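PDB 5UZM: AT27789p, which probably binds RNA, including mRNA, this piece being the second quasi-RNA recognition motif of the Drosophila hnRNP F/H homologue Glorund. Local coordinates for residues Lys12-Pro17 and Tyr80-Arg85. Residues are numbered along the deposited sequence; the frame is centred on the assembly and turned at random. Where two conformers were deposited one is given.
Sequences KLRGLP and YIEIFR
K12 pairs with F84, and R14 with E82, where strand 10-14 runs antiparallel to strand 79-85 in the sheet of a quasi-RNA recognition motif; these are the first and last strands of the RRM fold, neighbours in the sheet, with 10-14 in the middle of it. Each of the two hydrogen-bonded pairs closes a ring of two backbone bonds. K12 N reaches F84 O at 2.9 Å, and F84 N returns to K12 O; R14 N and E82 N bond in the same reciprocal way to E82 O and R14 O. Between them sits the non-hydrogen-bonded pair L13 and I83, where CA-H groups point at carbonyls, L13 CA lying 3.3 Å from E82 O.

The face bearing L13 and I83 turns toward helix 22-28, so branched apolar residues suit it. L13 CD2 lies 3.9 Å from I83 CG1, the two side chains running side by side, and I81 CD1 meets L16 CD2 at 3.8 Å; both of these side chains also touch I76 of strand 75-76. G15 fits its turn because, at phi 100°, a CB would jam against Y80 O and the preceding carbonyl.

The other face is aromatic and charged. F84 CE2 sits 3.7 Å from the plane of the R14 guanidinium, over its centre, the guanidinium and ring planes 34° apart. A chain extended as far as CD and then bent at chi3 (-51°) carries that group to F84. K12, long enough to pass F84 CD2 with its CE, sends its amino group on to a salt bridge with E90 of helix 88-94. E82 and R14 do not touch by their charged atoms; one water joins them, accepting from R14 NH1, and its oxygen lies 2.6 Å from E82 OE1, to which it donates.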
ATOM      1  N   LYS A  12       2.502   2.974  -3.564  1.00 12.35           N
ATOM      2  CA  LYS A  12       2.210   3.848  -2.440  1.00 13.38           C
ATOM      3  C   LYS A  12       0.727   4.179  -2.449  1.00 15.18           C
ATOM      4  O   LYS A  12       0.165   4.470  -3.504  1.00 14.85           O
ATOM      5  CB  LYS A  12       3.040   5.150  -2.548  1.00 16.51           C
ATOM      6  CG  LYS A  12       2.826   6.105  -1.379  1.00 18.87           C
ATOM      7  CD  LYS A  12       3.840   7.256  -1.466  1.00 25.13           C
ATOM      8  CE  LYS A  12       3.646   8.104  -2.711  1.00 45.54           C
ATOM      9  NZ  LYS A  12       4.655   9.226  -2.808  1.00 47.32           N
ATOM     10  N   LEU A  13       0.083   4.126  -1.279  1.00 11.19           N
ATOM     11  CA  LEU A  13      -1.337   4.433  -1.122  1.00 12.67           C
ATOM     12  C   LEU A  13      -1.504   5.756  -0.393  1.00 12.80           C
ATOM     13  O   LEU A  13      -0.703   6.084   0.467  1.00 14.40           O
ATOM     14  CB  LEU A  13      -2.061   3.356  -0.303  1.00 13.43           C
ATOM     15  CG  LEU A  13      -1.865   1.907  -0.724  1.00 15.89           C
ATOM     16  CD1 LEU A  13      -2.733   0.988   0.160  1.00 15.58           C
ATOM     17  CD2 LEU A  13      -2.156   1.659  -2.183  1.00 16.85           C
ATOM     18  N   ARG A  14      -2.533   6.519  -0.744  1.00 12.53           N
ATOM     19  CA  ARG A  14      -2.886   7.747  -0.050  1.00 12.01           C
ATOM     20  C   ARG A  14      -4.398   7.813   0.133  1.00 13.89           C
ATOM     21  O   ARG A  14      -5.175   7.271  -0.679  1.00 13.35           O
ATOM     22  CB  ARG A  14      -2.373   8.976  -0.844  1.00 18.67           C
ATOM     23  CG  ARG A  14      -2.678  10.304  -0.213  1.00 34.77           C
ATOM     24  CD  ARG A  14      -2.035  11.396  -1.075  1.00 39.86           C
ATOM     25  NE  ARG A  14      -0.627  11.093  -1.340  1.00 28.28           N
ATOM     26  CZ  ARG A  14       0.076  11.600  -2.345  1.00 50.17           C
ATOM     27  NH1 ARG A  14      -0.491  12.439  -3.200  1.00 43.99           N
ATOM     28  NH2 ARG A  14       1.350  11.267  -2.498  1.00 55.93           N
ATOM     29  N   GLY A  15      -4.829   8.389   1.247  1.00 14.28           N
ATOM     30  CA  GLY A  15      -6.237   8.564   1.510  1.00 16.04           C
ATOM     31  C   GLY A  15      -6.869   7.550   2.433  1.00 13.99           C
ATOM     32  O   GLY A  15      -8.091   7.476   2.496  1.00 16.01           O
ATOM     33  N   LEU A  16      -6.064   6.752   3.126  1.00 11.72           N
ATOM     34  CA  LEU A  16      -6.598   5.646   3.907  1.00 11.76           C
ATOM     35  C   LEU A  16      -7.487   6.122   5.059  1.00 19.51           C
ATOM     36  O   LEU A  16      -7.238   7.184   5.652  1.00 21.78           O
ATOM     37  CB  LEU A  16      -5.444   4.826   4.460  1.00 13.12           C
ATOM     38  CG  LEU A  16      -4.589   4.107   3.408  1.00 12.22           C
ATOM     39  CD1 LEU A  16      -3.297   3.507   3.997  1.00 14.63           C
ATOM     40  CD2 LEU A  16      -5.442   2.995   2.773  1.00 18.60           C
ATOM     41  N   PRO A  17      -8.490   5.322   5.422  1.00 17.08           N
ATOM     42  CA  PRO A  17      -9.267   5.569   6.651  1.00 20.94           C
ATOM     43  C   PRO A  17      -8.386   5.658   7.901  1.00 24.63           C
ATOM     44  O   PRO A  17      -7.330   5.051   7.972  1.00 22.12           O
ATOM     45  CB  PRO A  17     -10.193   4.350   6.728  1.00 23.16           C
ATOM     46  CG  PRO A  17     -10.140   3.674   5.411  1.00 20.98           C
ATOM     47  CD  PRO A  17      -8.885   4.071   4.718  1.00 15.14           C
ATOM     48  N   TYR A  80     -11.829   7.017  -0.872  1.00  9.85           N
ATOM     49  CA  TYR A  80     -11.202   6.736  -2.150  1.00 13.15           C
ATOM     50  C   TYR A  80      -9.694   6.631  -1.986  1.00 15.21           C
ATOM     51  O   TYR A  80      -9.052   7.521  -1.393  1.00 15.15           O
ATOM     52  CB  TYR A  80     -11.541   7.862  -3.129  1.00 16.22           C
ATOM     53  CG  TYR A  80     -12.979   7.939  -3.554  1.00 17.27           C
ATOM     54  CD1 TYR A  80     -13.888   8.693  -2.839  1.00 23.19           C
ATOM     55  CD2 TYR A  80     -13.422   7.249  -4.675  1.00 21.60           C
ATOM     56  CE1 TYR A  80     -15.233   8.770  -3.233  1.00 23.45           C
ATOM     57  CE2 TYR A  80     -14.759   7.329  -5.086  1.00 29.41           C
ATOM     58  CZ  TYR A  80     -15.653   8.092  -4.350  1.00 34.93           C
ATOM     59  OH  TYR A  80     -16.982   8.186  -4.708  1.00 50.08           O
ATOM     60  N   ILE A  81      -9.118   5.550  -2.507  1.00 11.57           N
ATOM     61  CA  ILE A  81      -7.701   5.273  -2.287  1.00 10.37           C
ATOM     62  C   ILE A  81      -6.931   5.614  -3.563  1.00 14.51           C
ATOM     63  O   ILE A  81      -7.177   5.033  -4.630  1.00 15.56           O
ATOM     64  CB  ILE A  81      -7.477   3.803  -1.872  1.00  9.52           C
ATOM     65  CG1 ILE A  81      -8.362   3.400  -0.662  1.00 12.20           C
ATOM     66  CG2 ILE A  81      -6.016   3.558  -1.558  1.00 12.23           C
ATOM     67  CD1 ILE A  81      -8.269   4.332   0.559  1.00 13.39           C
ATOM     68  N   GLU A  82      -6.033   6.579  -3.460  1.00 12.33           N
ATOM     69  CA  GLU A  82      -5.116   6.911  -4.549  1.00 10.47           C
ATOM     70  C   GLU A  82      -3.936   5.971  -4.511  1.00 12.80           C
ATOM     71  O   GLU A  82      -3.380   5.711  -3.441  1.00 14.16           O
ATOM     72  CB  GLU A  82      -4.640   8.363  -4.425  1.00 19.07           C
ATOM     73  CG  GLU A  82      -5.787   9.361  -4.267  1.00 23.66           C
ATOM     74  CD  GLU A  82      -5.268  10.722  -3.839  1.00 53.54           C
ATOM     75  OE1 GLU A  82      -4.716  11.421  -4.718  1.00 48.48           O
ATOM     76  OE2 GLU A  82      -5.359  11.063  -2.626  1.00 42.55           O
ATOM     77  N   ILE A  83      -3.483   5.502  -5.678  1.00 13.80           N
ATOM     78  CA  ILE A  83      -2.420   4.509  -5.766  1.00 11.04           C
ATOM     79  C   ILE A  83      -1.366   5.002  -6.751  1.00 16.64           C
ATOM     80  O   ILE A  83      -1.708   5.431  -7.858  1.00 19.54           O
ATOM     81  CB  ILE A  83      -2.961   3.138  -6.216  1.00 13.42           C
ATOM     82  CG1 ILE A  83      -4.168   2.732  -5.341  1.00 13.33           C
ATOM     83  CG2 ILE A  83      -1.891   2.068  -6.184  1.00 18.06           C
ATOM     84  CD1 ILE A  83      -4.824   1.458  -5.837  1.00 15.34           C
ATOM     85  N   PHE A  84      -0.102   4.980  -6.338  1.00 16.61           N
ATOM     86  CA  PHE A  84       0.997   5.448  -7.186  1.00 17.21           C
ATOM     87  C   PHE A  84       2.090   4.401  -7.314  1.00 17.80           C
ATOM     88  O   PHE A  84       2.395   3.688  -6.357  1.00 17.16           O
ATOM     89  CB  PHE A  84       1.668   6.717  -6.600  1.00 20.74           C
ATOM     90  CG  PHE A  84       0.715   7.783  -6.226  1.00 19.70           C
ATOM     91  CD1 PHE A  84       0.334   8.747  -7.152  1.00 26.12           C
ATOM     92  CD2 PHE A  84       0.149   7.828  -4.946  1.00 19.69           C
ATOM     93  CE1 PHE A  84      -0.579   9.742  -6.808  1.00 29.18           C
ATOM     94  CE2 PHE A  84      -0.753   8.827  -4.604  1.00 29.88           C
ATOM     95  CZ  PHE A  84      -1.115   9.786  -5.532  1.00 22.58           C
ATOM     96  N   ARG A  85       2.757   4.384  -8.480  1.00 18.59           N
ATOM     97  CA  ARG A  85       3.938   3.549  -8.650  0.53 21.85           C
ATOM     98  C   ARG A  85       5.052   4.030  -7.729  1.00 17.36           C
ATOM     99  O   ARG A  85       5.215   5.231  -7.508  1.00 20.99           O
ATOM    100  CB  ARG A  85       4.418   3.581 -10.105  0.53 26.17           C
ATOM    101  CG  ARG A  85       3.305   3.688 -11.147  0.53 33.33           C
ATOM    102  CD  ARG A  85       3.896   3.556 -12.554  0.53 36.00           C
ATOM    103  NE  ARG A  85       4.522   2.250 -12.688  0.53 28.09           N
ATOM    104  CZ  ARG A  85       3.950   1.208 -13.279  0.53 33.23           C
ATOM    105  NH1 ARG A  85       2.749   1.328 -13.825  0.53 42.82           N
ATOM    106  NH2 ARG A  85       4.585   0.045 -13.330  0.53 43.16           N
TER
HETATM  107  O   HOH W   1      -2.744  12.978  -4.112  1.00 36.46           O
HETATM  108  O   HOH W   2      -9.321   9.405   0.525  1.00 24.55           O